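Long-range contacts in importin subunit beta-1 (Saccharomyces cerevisiae, PDB 5OWU), which carries proteins into the nucleus together with importin alpha, the subunit that recognises the classical nuclear localization signal of the cargo: residues 200-205 against 242-247; 236-241 against 277-282; 247-252 against 286-291; 273-278 against 330-335. All blocks are in the same frame, centred on the assembly; numbering follows the deposited sequence. Where two conformers were deposited one is given.

Contact 1 of 4, residues 200-205 against 242-247; sequences AALNAL and AAAFGC
Leu-202 meets the 242-247 segment first, and it packs on Ala-243 and Ala-244. Its CB lies 3.8 Å from Ala-243 CB. CG stands beside the backbone N and anti to the carbonyl carbon (chi1 -66°). With chi2 near 180° as well, CD1 of Leu-202 touches Ala-243 CB and comes within 4.2 Å of Ala-244 CB. The carbonyl O of Leu-202 is 3.1 Å from Cys-247 SG. That short approach is doubtful, because Cys-247 was deposited in two conformers and this is one of them. Asn-203 follows at the exposed border. Its CB points away, but the amide end swings back, and OD1 lies 3.9 Å from Ala-243 CB. One water joins the two helices here. It donates to Asn-203 OD1 at 3.0 Å and also to the carbonyl O of Ala-243. Leu-205, one helical turn beyond Leu-202, brings its CB and CD2 near Cys-247 SG, in the given conformer only. It also packs on Leu-225 and Val-229 of helix 219-233 and on Leu-181 of helix 177-188. The two segments run nearly parallel, with axes 8.7 Å apart and 15° between their directions. Small alanines on the 242-247 side go with this close approach. The helices belong to HEAT repeats 5 and 6, and parallel packing of this kind stacks neighbouring repeats in a HEAT solenoid. No direct hydrogen bond crosses between the segments. Apolar packing therefore carries the contact, and its polar link at the exposed border runs through a single water.

Contact 2 of 4, residues 236-241 against 277-282; sequences EDIEVQ and SPNDKV
Ile-238 reaches from the first turn of helix 238-255 to the start of helix 280-306, joining HEAT repeats 6 and 7 of the solenoid near the surface. Its CB points toward the 277-282 segment. CG1 is anti to the backbone N (chi1 -171°), which carries the longer branch outward. CG1 itself comes within 4.1 Å of Lys-281 CG. CD1, at the tip, does most of the touching. It lies 3.6 Å from Lys-281 CG and also touches Lys-281 CB. Ile-238 CD1 meets the amide of Asn-279 as well, 3.7 Å from Asn-279 OD1 and slightly farther from ND2. Val-282 CG2 is a third neighbour of CD1, at 4.1 Å. The same CG2 is approached by OE1 of Gln-241, one turn after Ile-238. Met-285 of helix 280-306 adds a further apolar surface for both Ile-238 and Gln-241.

Both helix starts are capped by a side chain. Asp-237 accepts from Val-240 N through OD2, using the anti lone pair, while its OD1 forms a salt bridge with Lys-195. Ser-277 OG accepts from Asn-279 N in an ST turn that precedes the second helix. Asn-279 is the N-cap of that helix. Its OD1 accepts from Lys-281 N, weakly, and from Val-282 N at 3.2 Å, the latter donor tilted 32° from the carbonyl plane.

Contact 3 of 4, residues 247-252 against 286-291; sequences CLCKIM and TVEFWS
Phe-289 is the centre of this contact, and three residues of the 247-252 segment touch it. Cys-249 SG sits beside the ring, near its plane, 4.1 Å from Phe-289 CD1. This is a cysteine sulfur-aromatic contact at the ring edge. The same sulfur also lies against the helix backbone, 3.6 Å from Phe-289 CA. Glu-288 adds its CG, 3.8 Å from Cys-249 SG. The carbonyl O of Leu-248 is also at the ring edge, near the plane. Leu-248 CB touches Phe-289 CE1 from off the plane, at 4.1 Å. Met-252 meets the far end of the ring with its methyl, CE being 3.6 Å from Phe-289 CZ. The methionine chain bends at chi2 and chi3 and crosses the phenylalanine side chain at about a right angle.

CG of Phe-289 is anti to the backbone N (chi1 -176°), and this takes the ring across to the other helix. The segments run almost parallel, only 4° apart in direction, with axes 9.4 Å from each other. They belong to HEAT repeats 6 and 7, and the ring fills part of the apolar interior between these two repeats.

Farther out, Met-263 of helix 260-274 packs on both Met-252 and Phe-289. Leu-267 of the same helix packs on Leu-248. Within the 286-291 segment, CD2 of Phe-289 stands over one face of the Trp-290 ring, displaced toward its rim. Trp-290 is itself held by a hydrogen bond from NE1 to Thr-271 OG1, and Val-325 and Phe-358 also touch it.

Contact 4 of 4, residues 273-278 against 330-335; sequences ATMKSP and LNLLTR
Arg-335 supplies the two direct hydrogen bonds that cross the contact, both to the carbonyl O of Ser-277. NH1 reaches this oxygen at 2.8 Å and lies in its carbonyl plane. NH2 reaches it at 2.9 Å but stands above that plane, 48° out of it. The oxygen lies in the plane of the guanidinium, so the group grips it end-on with its two terminal nitrogens. The arginine chain is extended from CG to NE, which brings the guanidinium across to the turn. Just beyond the 273-278 segment, Asp-280 OD1 forms a salt bridge with NH1. Held by both partners, the guanidinium would be limited in its rotation.

The apolar contacts are made by Met-275 and Leu-332, whose side chains cross at about a right angle. Met-275 CG is 3.7 Å from Leu-332 CD1. Leu-332 CD2 is 3.6 Å from the carbonyl O of Met-275. The same methyl lies over the centre of one guanidinium face of Arg-335. Leu-332 thus packs on the methionine and also covers the arginine. It also packs on Val-287, Val-347 and Ala-351.

Water adds a third link. One molecule donates to Met-275 O at 2.9 Å and accepts from Asn-331 ND2 at 3.3 Å.

Both segments run from a helix into a turn: a type I turn spans Thr-274 to Ser-277, and another spans Leu-332 to Arg-335. They lie in HEAT repeats 7 and 8. Packing between the inter-helix turns of successive repeats, as here, is characteristic of a HEAT solenoid.

How the contacts relate
The four contacts span HEAT repeats 5 to 8. Contact 1 joins repeats 5 and 6, contacts 2 and 3 join repeats 6 and 7, and contact 4 joins repeats 7 and 8. Helix 238-255 runs through contacts 1, 2 and 3. Helix 280-306 serves contacts 2 and 3, whose centres are about 14 Å apart along the same helix pair. The centres of contacts 1 and 4 are about 23 Å apart, and the two do not touch. Contact 3 begins at Cys-247, the last residue of contact 1. Contact 2 interleaves with both, and contact 4 interleaves with contact 3. Contacts 2 and 4 share Ser-277 and Pro-278. Repeats 5 to 8 are thus joined one to the next, as in a HEAT superhelix.

Contact 1 of 4, residues 200-205 against 242-247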
loop_
_atom_site.group_PDB
_atom_site.type_symbol
_atom_site.label_atom_id
_atom_site.label_comp_id
_atom_site.label_asym_id
_atom_site.label_seq_id
_atom_site.Cartn_x
_atom_site.Cartn_y
_atom_site.Cartn_z
ATOM N N ALA A 200 4.371 -19.578 -20.342
ATOM C CA ALA A 200 5.572 -18.762 -20.248
ATOM C C ALA A 200 5.506 -17.570 -21.193
ATOM O O ALA A 200 5.947 -16.468 -20.848
ATOM C CB ALA A 200 6.801 -19.622 -20.548
ATOM N N ALA A 201 4.966 -17.773 -22.396
ATOM C CA ALA A 201 4.873 -16.685 -23.361
ATOM C C ALA A 201 3.916 -15.604 -22.873
ATOM O O ALA A 201 4.235 -14.415 -22.923
ATOM C CB ALA A 201 4.432 -17.223 -24.726
ATOM N N LEU A 202 2.738 -15.997 -22.386
ATOM C CA LEU A 202 1.770 -15.004 -21.934
ATOM C C LEU A 202 2.269 -14.267 -20.693
ATOM O O LEU A 202 2.105 -13.043 -20.577
ATOM C CB LEU A 202 0.426 -15.687 -21.676
ATOM C CG LEU A 202 -0.225 -16.255 -22.941
ATOM C CD1 LEU A 202 -1.366 -17.186 -22.590
ATOM C CD2 LEU A 202 -0.722 -15.142 -23.839
ATOM N N ASN A 203 2.896 -14.988 -19.763
ATOM C CA ASN A 203 3.472 -14.338 -18.588
ATOM C C ASN A 203 4.574 -13.359 -18.987
ATOM O O ASN A 203 4.644 -12.235 -18.469
ATOM C CB ASN A 203 4.003 -15.399 -17.623
ATOM C CG ASN A 203 2.892 -16.226 -16.991
ATOM O OD1 ASN A 203 1.758 -15.772 -16.865
ATOM N ND2 ASN A 203 3.221 -17.443 -16.583
ATOM N N ALA A 204 5.437 -13.762 -19.918
ATOM C CA ALA A 204 6.452 -12.846 -20.426
ATOM C C ALA A 204 5.817 -11.634 -21.099
ATOM O O ALA A 204 6.291 -10.505 -20.939
ATOM C CB ALA A 204 7.370 -13.581 -21.398
ATOM N N LEU A 205 4.750 -11.846 -21.865
ATOM C CA LEU A 205 4.086 -10.736 -22.540
ATOM C C LEU A 205 3.579 -9.721 -21.527
ATOM O O LEU A 205 3.788 -8.500 -21.674
ATOM C CB LEU A 205 2.936 -11.271 -23.396
ATOM C CG LEU A 205 2.167 -10.250 -24.225
ATOM C CD1 LEU A 205 3.110 -9.514 -25.171
ATOM C CD2 LEU A 205 1.034 -10.935 -25.000
ATOM N N ALA A 242 -6.199 -18.204 -17.778
ATOM C CA ALA A 242 -5.848 -17.331 -16.661
ATOM C C ALA A 242 -4.706 -16.393 -17.040
ATOM O O ALA A 242 -4.768 -15.181 -16.793
ATOM C CB ALA A 242 -5.480 -18.169 -15.435
ATOM N N ALA A 243 -3.659 -16.936 -17.660
ATOM C CA ALA A 243 -2.544 -16.095 -18.083
ATOM C C ALA A 243 -2.995 -15.036 -19.084
ATOM O O ALA A 243 -2.615 -13.859 -18.982
ATOM C CB ALA A 243 -1.442 -16.971 -18.679
ATOM N N ALA A 244 -3.815 -15.434 -20.060
ATOM C CA ALA A 244 -4.257 -14.493 -21.078
ATOM C C ALA A 244 -5.091 -13.373 -20.467
ATOM O O ALA A 244 -4.972 -12.211 -20.870
ATOM C CB ALA A 244 -5.040 -15.230 -22.165
ATOM N N PHE A 245 -5.937 -13.701 -19.488
ATOM C CA PHE A 245 -6.727 -12.676 -18.813
ATOM C C PHE A 245 -5.853 -11.765 -17.959
ATOM O O PHE A 245 -6.127 -10.564 -17.865
ATOM C CB PHE A 245 -7.829 -13.324 -17.967
ATOM C CG PHE A 245 -9.153 -13.409 -18.673
ATOM C CD1 PHE A 245 -9.949 -12.285 -18.807
ATOM C CD2 PHE A 245 -9.601 -14.608 -19.207
ATOM C CE1 PHE A 245 -11.171 -12.355 -19.464
ATOM C CE2 PHE A 245 -10.821 -14.684 -19.864
ATOM C CZ PHE A 245 -11.605 -13.558 -19.991
ATOM N N GLY A 246 -4.795 -12.295 -17.342
ATOM C CA GLY A 246 -3.822 -11.413 -16.707
ATOM C C GLY A 246 -3.271 -10.397 -17.690
ATOM O O GLY A 246 -3.196 -9.192 -17.400
ATOM N N CYS A 247 -2.905 -10.872 -18.884
ATOM C CA CYS A 247 -2.455 -9.972 -19.947
ATOM C C CYS A 247 -3.508 -8.934 -20.279
ATOM O O CYS A 247 -3.218 -7.736 -20.371
ATOM C CB CYS A 247 -2.129 -10.762 -21.207
ATOM S SG CYS A 247 -0.516 -11.423 -21.211
HETATM O O HOH W 1 0.083 -13.432 -17.671
#

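Contact 2 of 4, residues 236-241 against 277-282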
loop_
_atom_site.group_PDB
_atom_site.type_symbol
_atom_site.label_atom_id
_atom_site.label_comp_id
_atom_site.label_asym_id
_atom_site.label_seq_id
_atom_site.Cartn_x
_atom_site.Cartn_y
_atom_site.Cartn_z
ATOM N N GLU A 236 -8.687 -23.758 -24.562
ATOM C CA GLU A 236 -9.346 -24.804 -23.784
ATOM C C GLU A 236 -8.722 -24.950 -22.403
ATOM O O GLU A 236 -9.433 -25.195 -21.420
ATOM C CB GLU A 236 -9.291 -26.138 -24.531
ATOM C CG GLU A 236 -10.038 -26.150 -25.860
ATOM C CD GLU A 236 -11.516 -25.824 -25.715
ATOM O OE1 GLU A 236 -11.994 -24.903 -26.411
ATOM O OE2 GLU A 236 -12.197 -26.484 -24.900
ATOM N N ASP A 237 -7.404 -24.802 -22.302
ATOM C CA ASP A 237 -6.722 -25.017 -21.032
ATOM C C ASP A 237 -6.936 -23.827 -20.106
ATOM O O ASP A 237 -6.754 -22.673 -20.507
ATOM C CB ASP A 237 -5.232 -25.249 -21.253
ATOM C CG ASP A 237 -4.483 -25.407 -19.957
ATOM O OD1 ASP A 237 -4.407 -26.547 -19.458
ATOM O OD2 ASP A 237 -3.984 -24.391 -19.430
ATOM N N ILE A 238 -7.293 -24.117 -18.851
ATOM C CA ILE A 238 -7.735 -23.068 -17.938
ATOM C C ILE A 238 -6.567 -22.203 -17.476
ATOM O O ILE A 238 -6.740 -21.006 -17.223
ATOM C CB ILE A 238 -8.485 -23.693 -16.744
ATOM C CG1 ILE A 238 -9.146 -22.596 -15.904
ATOM C CG2 ILE A 238 -7.541 -24.553 -15.895
ATOM C CD1 ILE A 238 -10.007 -23.117 -14.766
ATOM N N GLU A 239 -5.372 -22.780 -17.343
ATOM C CA GLU A 239 -4.213 -21.976 -16.962
ATOM C C GLU A 239 -3.823 -21.011 -18.075
ATOM O O GLU A 239 -3.445 -19.861 -17.808
ATOM C CB GLU A 239 -3.040 -22.887 -16.599
ATOM C CG GLU A 239 -3.193 -23.565 -15.245
ATOM C CD GLU A 239 -2.144 -24.633 -15.000
ATOM O OE1 GLU A 239 -0.949 -24.282 -14.885
ATOM O OE2 GLU A 239 -2.514 -25.825 -14.933
ATOM N N VAL A 240 -3.911 -21.459 -19.330
ATOM C CA VAL A 240 -3.672 -20.565 -20.459
ATOM C C VAL A 240 -4.656 -19.405 -20.418
ATOM O O VAL A 240 -4.275 -18.240 -20.570
ATOM C CB VAL A 240 -3.762 -21.343 -21.786
ATOM C CG1 VAL A 240 -3.793 -20.396 -22.993
ATOM C CG2 VAL A 240 -2.593 -22.294 -21.905
ATOM N N GLN A 241 -5.940 -19.709 -20.207
ATOM C CA GLN A 241 -6.939 -18.656 -20.060
ATOM C C GLN A 241 -6.548 -17.683 -18.956
ATOM O O GLN A 241 -6.561 -16.465 -19.155
ATOM C CB GLN A 241 -8.311 -19.268 -19.762
ATOM C CG GLN A 241 -8.953 -19.976 -20.936
ATOM C CD GLN A 241 -10.331 -20.517 -20.594
ATOM O OE1 GLN A 241 -10.612 -20.843 -19.441
ATOM N NE2 GLN A 241 -11.200 -20.606 -21.595
ATOM N N SER A 277 -19.918 -18.744 -16.586
ATOM C CA SER A 277 -19.355 -20.083 -16.561
ATOM C C SER A 277 -19.622 -20.744 -15.209
ATOM O O SER A 277 -19.448 -20.109 -14.161
ATOM C CB SER A 277 -17.852 -20.036 -16.817
ATOM O OG SER A 277 -17.255 -21.297 -16.554
ATOM N N PRO A 278 -20.030 -22.018 -15.189
ATOM C CA PRO A 278 -20.146 -22.727 -13.904
ATOM C C PRO A 278 -18.808 -22.971 -13.223
ATOM O O PRO A 278 -18.798 -23.427 -12.074
ATOM C CB PRO A 278 -20.826 -24.048 -14.290
ATOM C CG PRO A 278 -20.501 -24.242 -15.726
ATOM C CD PRO A 278 -20.408 -22.872 -16.329
ATOM N N ASN A 279 -17.690 -22.693 -13.890
ATOM C CA ASN A 279 -16.368 -22.821 -13.289
ATOM C C ASN A 279 -16.015 -21.514 -12.589
ATOM O O ASN A 279 -15.948 -20.461 -13.236
ATOM C CB ASN A 279 -15.325 -23.155 -14.354
ATOM C CG ASN A 279 -13.952 -23.395 -13.768
ATOM O OD1 ASN A 279 -13.335 -22.487 -13.212
ATOM N ND2 ASN A 279 -13.458 -24.620 -13.899
ATOM N N ASP A 280 -15.773 -21.582 -11.274
ATOM C CA ASP A 280 -15.562 -20.366 -10.493
ATOM C C ASP A 280 -14.295 -19.632 -10.915
ATOM O O ASP A 280 -14.244 -18.399 -10.842
ATOM C CB ASP A 280 -15.501 -20.693 -8.997
ATOM C CG ASP A 280 -16.816 -21.219 -8.454
ATOM O OD1 ASP A 280 -17.852 -21.089 -9.135
ATOM O OD2 ASP A 280 -16.812 -21.761 -7.331
ATOM N N LYS A 281 -13.270 -20.358 -11.359
ATOM C CA LYS A 281 -12.021 -19.711 -11.755
ATOM C C LYS A 281 -12.206 -18.890 -13.033
ATOM O O LYS A 281 -11.746 -17.743 -13.124
ATOM C CB LYS A 281 -10.929 -20.771 -11.933
ATOM C CG LYS A 281 -9.612 -20.283 -12.561
ATOM C CD LYS A 281 -8.645 -19.747 -11.524
ATOM C CE LYS A 281 -7.269 -19.498 -12.133
ATOM N NZ LYS A 281 -6.603 -20.770 -12.542
ATOM N N VAL A 282 -12.872 -19.468 -14.033
ATOM C CA VAL A 282 -13.131 -18.752 -15.283
ATOM C C VAL A 282 -13.932 -17.483 -15.003
ATOM O O VAL A 282 -13.530 -16.356 -15.358
ATOM C CB VAL A 282 -13.868 -19.672 -16.273
ATOM C CG1 VAL A 282 -14.132 -18.957 -17.597
ATOM C CG2 VAL A 282 -13.077 -20.965 -16.501
#

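Contact 3 of 4, residues 247-252 against 286-291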
loop_
_atom_site.group_PDB
_atom_site.type_symbol
_atom_site.label_atom_id
_atom_site.label_comp_id
_atom_site.label_asym_id
_atom_site.label_seq_id
_atom_site.Cartn_x
_atom_site.Cartn_y
_atom_site.Cartn_z
ATOM N N CYS A 247 -2.905 -10.872 -18.884
ATOM C CA CYS A 247 -2.455 -9.972 -19.947
ATOM C C CYS A 247 -3.508 -8.934 -20.279
ATOM O O CYS A 247 -3.218 -7.736 -20.371
ATOM C CB CYS A 247 -2.129 -10.762 -21.207
ATOM S SG CYS A 247 -0.516 -11.423 -21.211
ATOM N N LEU A 248 -4.741 -9.383 -20.506
ATOM C CA LEU A 248 -5.795 -8.454 -20.890
ATOM C C LEU A 248 -5.985 -7.375 -19.838
ATOM O O LEU A 248 -6.136 -6.198 -20.174
ATOM C CB LEU A 248 -7.115 -9.197 -21.120
ATOM C CG LEU A 248 -7.516 -9.578 -22.538
ATOM C CD1 LEU A 248 -8.910 -10.183 -22.499
ATOM C CD2 LEU A 248 -7.476 -8.389 -23.494
ATOM N N CYS A 249 -5.985 -7.753 -18.556
ATOM C CA CYS A 249 -6.204 -6.757 -17.512
ATOM C C CYS A 249 -5.075 -5.743 -17.494
ATOM O O CYS A 249 -5.313 -4.528 -17.391
ATOM C CB CYS A 249 -6.334 -7.435 -16.147
ATOM S SG CYS A 249 -7.842 -8.413 -15.951
ATOM N N LYS A 250 -3.832 -6.220 -17.596
ATOM C CA LYS A 250 -2.706 -5.294 -17.591
ATOM C C LYS A 250 -2.750 -4.373 -18.805
ATOM O O LYS A 250 -2.451 -3.174 -18.704
ATOM C CB LYS A 250 -1.397 -6.074 -17.545
ATOM C CG LYS A 250 -0.376 -5.473 -16.590
ATOM C CD LYS A 250 1.061 -5.819 -16.968
ATOM C CE LYS A 250 2.056 -5.229 -15.982
ATOM N NZ LYS A 250 1.910 -3.743 -15.877
ATOM N N ILE A 251 -3.128 -4.913 -19.964
ATOM C CA ILE A 251 -3.261 -4.093 -21.164
ATOM C C ILE A 251 -4.340 -3.042 -20.977
ATOM O O ILE A 251 -4.197 -1.906 -21.431
ATOM C CB ILE A 251 -3.561 -4.970 -22.394
ATOM C CG1 ILE A 251 -2.328 -5.796 -22.764
ATOM C CG2 ILE A 251 -3.994 -4.101 -23.583
ATOM C CD1 ILE A 251 -2.612 -6.928 -23.737
ATOM N N MET A 252 -5.461 -3.411 -20.361
ATOM C CA MET A 252 -6.517 -2.428 -20.138
ATOM C C MET A 252 -6.011 -1.307 -19.241
ATOM O O MET A 252 -6.235 -0.122 -19.523
ATOM C CB MET A 252 -7.742 -3.112 -19.527
ATOM C CG MET A 252 -8.887 -2.177 -19.127
ATOM S SD MET A 252 -9.743 -1.418 -20.513
ATOM C CE MET A 252 -10.407 -2.876 -21.340
ATOM N N THR A 286 -13.238 -13.228 -15.607
ATOM C CA THR A 286 -14.017 -12.158 -16.233
ATOM C C THR A 286 -14.305 -11.046 -15.232
ATOM O O THR A 286 -14.232 -9.848 -15.564
ATOM C CB THR A 286 -15.324 -12.705 -16.817
ATOM O OG1 THR A 286 -16.234 -13.041 -15.761
ATOM C CG2 THR A 286 -15.064 -13.935 -17.666
ATOM N N VAL A 287 -14.607 -11.426 -13.989
ATOM C CA VAL A 287 -14.869 -10.431 -12.958
ATOM C C VAL A 287 -13.672 -9.502 -12.814
ATOM O O VAL A 287 -13.817 -8.276 -12.811
ATOM C CB VAL A 287 -15.224 -11.118 -11.629
ATOM C CG1 VAL A 287 -15.330 -10.094 -10.501
ATOM C CG2 VAL A 287 -16.530 -11.874 -11.767
ATOM N N GLU A 288 -12.467 -10.074 -12.709
ATOM C CA GLU A 288 -11.280 -9.242 -12.543
ATOM C C GLU A 288 -11.115 -8.293 -13.719
ATOM O O GLU A 288 -10.690 -7.145 -13.543
ATOM C CB GLU A 288 -10.030 -10.113 -12.381
ATOM C CG GLU A 288 -8.724 -9.315 -12.322
ATOM C CD GLU A 288 -8.699 -8.304 -11.187
ATOM O OE1 GLU A 288 -9.432 -8.500 -10.189
ATOM O OE2 GLU A 288 -7.946 -7.310 -11.291
ATOM N N PHE A 289 -11.441 -8.755 -14.927
ATOM C CA PHE A 289 -11.384 -7.860 -16.083
ATOM C C PHE A 289 -12.297 -6.646 -15.900
ATOM O O PHE A 289 -11.896 -5.491 -16.137
ATOM C CB PHE A 289 -11.763 -8.630 -17.345
ATOM C CG PHE A 289 -11.639 -7.820 -18.595
ATOM C CD1 PHE A 289 -10.398 -7.403 -19.024
ATOM C CD2 PHE A 289 -12.752 -7.467 -19.331
ATOM C CE1 PHE A 289 -10.258 -6.660 -20.168
ATOM C CE2 PHE A 289 -12.615 -6.714 -20.489
ATOM C CZ PHE A 289 -11.362 -6.310 -20.899
ATOM N N TRP A 290 -13.540 -6.881 -15.478
ATOM C CA TRP A 290 -14.444 -5.741 -15.358
ATOM C C TRP A 290 -14.082 -4.856 -14.168
ATOM O O TRP A 290 -14.262 -3.629 -14.234
ATOM C CB TRP A 290 -15.890 -6.230 -15.305
ATOM C CG TRP A 290 -16.367 -6.513 -16.690
ATOM C CD1 TRP A 290 -16.408 -7.725 -17.319
ATOM C CD2 TRP A 290 -16.826 -5.549 -17.644
ATOM N NE1 TRP A 290 -16.874 -7.573 -18.604
ATOM C CE2 TRP A 290 -17.135 -6.247 -18.828
ATOM C CE3 TRP A 290 -17.004 -4.161 -17.612
ATOM C CZ2 TRP A 290 -17.624 -5.609 -19.959
ATOM C CZ3 TRP A 290 -17.484 -3.529 -18.736
ATOM C CH2 TRP A 290 -17.788 -4.254 -19.897
ATOM N N SER A 291 -13.520 -5.435 -13.103
ATOM C CA SER A 291 -13.013 -4.610 -12.014
ATOM C C SER A 291 -11.878 -3.718 -12.495
ATOM O O SER A 291 -11.795 -2.550 -12.105
ATOM C CB SER A 291 -12.554 -5.483 -10.844
ATOM O OG SER A 291 -13.664 -6.066 -10.173
#

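Contact 4 of 4, residues 273-278 against 330-335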
loop_
_atom_site.group_PDB
_atom_site.type_symbol
_atom_site.label_atom_id
_atom_site.label_comp_id
_atom_site.label_asym_id
_atom_site.label_seq_id
_atom_site.Cartn_x
_atom_site.Cartn_y
_atom_site.Cartn_z
ATOM N N ALA A 273 -20.073 -13.248 -21.686
ATOM C CA ALA A 273 -20.483 -14.633 -21.860
ATOM C C ALA A 273 -19.847 -15.523 -20.803
ATOM O O ALA A 273 -20.537 -16.297 -20.129
ATOM C CB ALA A 273 -20.110 -15.113 -23.261
ATOM N N THR A 274 -18.526 -15.415 -20.631
ATOM C CA THR A 274 -17.851 -16.305 -19.691
ATOM C C THR A 274 -18.101 -15.943 -18.228
ATOM O O THR A 274 -17.812 -16.767 -17.352
ATOM C CB THR A 274 -16.349 -16.332 -19.974
ATOM O OG1 THR A 274 -15.874 -15.002 -20.208
ATOM C CG2 THR A 274 -16.065 -17.201 -21.194
ATOM N N MET A 275 -18.656 -14.765 -17.929
ATOM C CA MET A 275 -18.998 -14.477 -16.539
ATOM C C MET A 275 -20.051 -15.434 -15.992
ATOM O O MET A 275 -20.240 -15.496 -14.772
ATOM C CB MET A 275 -19.500 -13.042 -16.386
ATOM C CG MET A 275 -19.487 -12.567 -14.947
ATOM S SD MET A 275 -19.747 -10.802 -14.775
ATOM C CE MET A 275 -18.264 -10.152 -15.518
ATOM N N LYS A 276 -20.748 -16.170 -16.855
ATOM C CA LYS A 276 -21.749 -17.134 -16.422
ATOM C C LYS A 276 -21.208 -18.555 -16.356
ATOM O O LYS A 276 -21.976 -19.484 -16.094
ATOM C CB LYS A 276 -22.967 -17.088 -17.355
ATOM C CG LYS A 276 -23.601 -15.705 -17.455
ATOM C CD LYS A 276 -25.049 -15.763 -17.929
ATOM C CE LYS A 276 -25.170 -16.309 -19.337
ATOM N NZ LYS A 276 -24.383 -15.511 -20.314
ATOM N N SER A 277 -19.918 -18.744 -16.586
ATOM C CA SER A 277 -19.355 -20.083 -16.561
ATOM C C SER A 277 -19.622 -20.744 -15.209
ATOM O O SER A 277 -19.448 -20.109 -14.161
ATOM C CB SER A 277 -17.852 -20.036 -16.817
ATOM O OG SER A 277 -17.255 -21.297 -16.554
ATOM N N PRO A 278 -20.030 -22.018 -15.189
ATOM C CA PRO A 278 -20.146 -22.727 -13.904
ATOM C C PRO A 278 -18.808 -22.971 -13.223
ATOM O O PRO A 278 -18.798 -23.427 -12.074
ATOM C CB PRO A 278 -20.826 -24.048 -14.290
ATOM C CG PRO A 278 -20.501 -24.242 -15.726
ATOM C CD PRO A 278 -20.408 -22.872 -16.329
ATOM N N LEU A 330 -24.307 -10.335 -9.992
ATOM C CA LEU A 330 -25.271 -10.669 -8.953
ATOM C C LEU A 330 -25.438 -12.178 -8.851
ATOM O O LEU A 330 -25.407 -12.747 -7.753
ATOM C CB LEU A 330 -26.604 -9.976 -9.245
ATOM C CG LEU A 330 -26.527 -8.451 -9.114
ATOM C CD1 LEU A 330 -27.750 -7.771 -9.725
ATOM C CD2 LEU A 330 -26.379 -8.050 -7.651
ATOM N N ASN A 331 -25.579 -12.850 -9.997
ATOM C CA ASN A 331 -25.690 -14.304 -9.975
ATOM C C ASN A 331 -24.460 -14.951 -9.345
ATOM O O ASN A 331 -24.573 -15.991 -8.689
ATOM C CB ASN A 331 -25.903 -14.844 -11.388
ATOM C CG ASN A 331 -25.949 -16.361 -11.427
ATOM O OD1 ASN A 331 -26.902 -16.975 -10.943
ATOM N ND2 ASN A 331 -24.914 -16.976 -11.996
ATOM N N LEU A 332 -23.277 -14.363 -9.538
ATOM C CA LEU A 332 -22.085 -14.937 -8.930
ATOM C C LEU A 332 -22.098 -14.809 -7.417
ATOM O O LEU A 332 -21.390 -15.561 -6.737
ATOM C CB LEU A 332 -20.824 -14.276 -9.488
ATOM C CG LEU A 332 -20.505 -14.549 -10.958
ATOM C CD1 LEU A 332 -19.300 -13.719 -11.393
ATOM C CD2 LEU A 332 -20.254 -16.035 -11.202
ATOM N N LEU A 333 -22.883 -13.879 -6.869
ATOM C CA LEU A 333 -22.912 -13.736 -5.413
ATOM C C LEU A 333 -23.409 -14.984 -4.683
ATOM O O LEU A 333 -23.134 -15.130 -3.484
ATOM C CB LEU A 333 -23.783 -12.542 -5.013
ATOM C CG LEU A 333 -23.291 -11.172 -5.483
ATOM C CD1 LEU A 333 -24.273 -10.095 -5.066
ATOM C CD2 LEU A 333 -21.904 -10.874 -4.926
ATOM N N THR A 334 -24.132 -15.886 -5.353
ATOM C CA THR A 334 -24.682 -17.063 -4.685
ATOM C C THR A 334 -23.729 -18.254 -4.704
ATOM O O THR A 334 -24.160 -19.384 -4.445
ATOM C CB THR A 334 -26.017 -17.470 -5.311
ATOM O OG1 THR A 334 -25.828 -17.776 -6.698
ATOM C CG2 THR A 334 -27.036 -16.357 -5.157
ATOM N N ARG A 335 -22.452 -18.031 -4.993
ATOM C CA ARG A 335 -21.447 -19.086 -4.968
ATOM C C ARG A 335 -20.538 -18.959 -3.746
ATOM O O ARG A 335 -19.325 -19.147 -3.832
ATOM C CB ARG A 335 -20.631 -19.075 -6.260
ATOM C CG ARG A 335 -21.467 -19.266 -7.509
ATOM C CD ARG A 335 -20.588 -19.385 -8.745
ATOM N NE ARG A 335 -21.356 -19.355 -9.990
ATOM C CZ ARG A 335 -20.835 -19.569 -11.194
ATOM N NH1 ARG A 335 -19.539 -19.833 -11.329
ATOM N NH2 ARG A 335 -21.604 -19.513 -12.268
HETATM O O HOH W 2 -22.936 -15.115 -13.798
#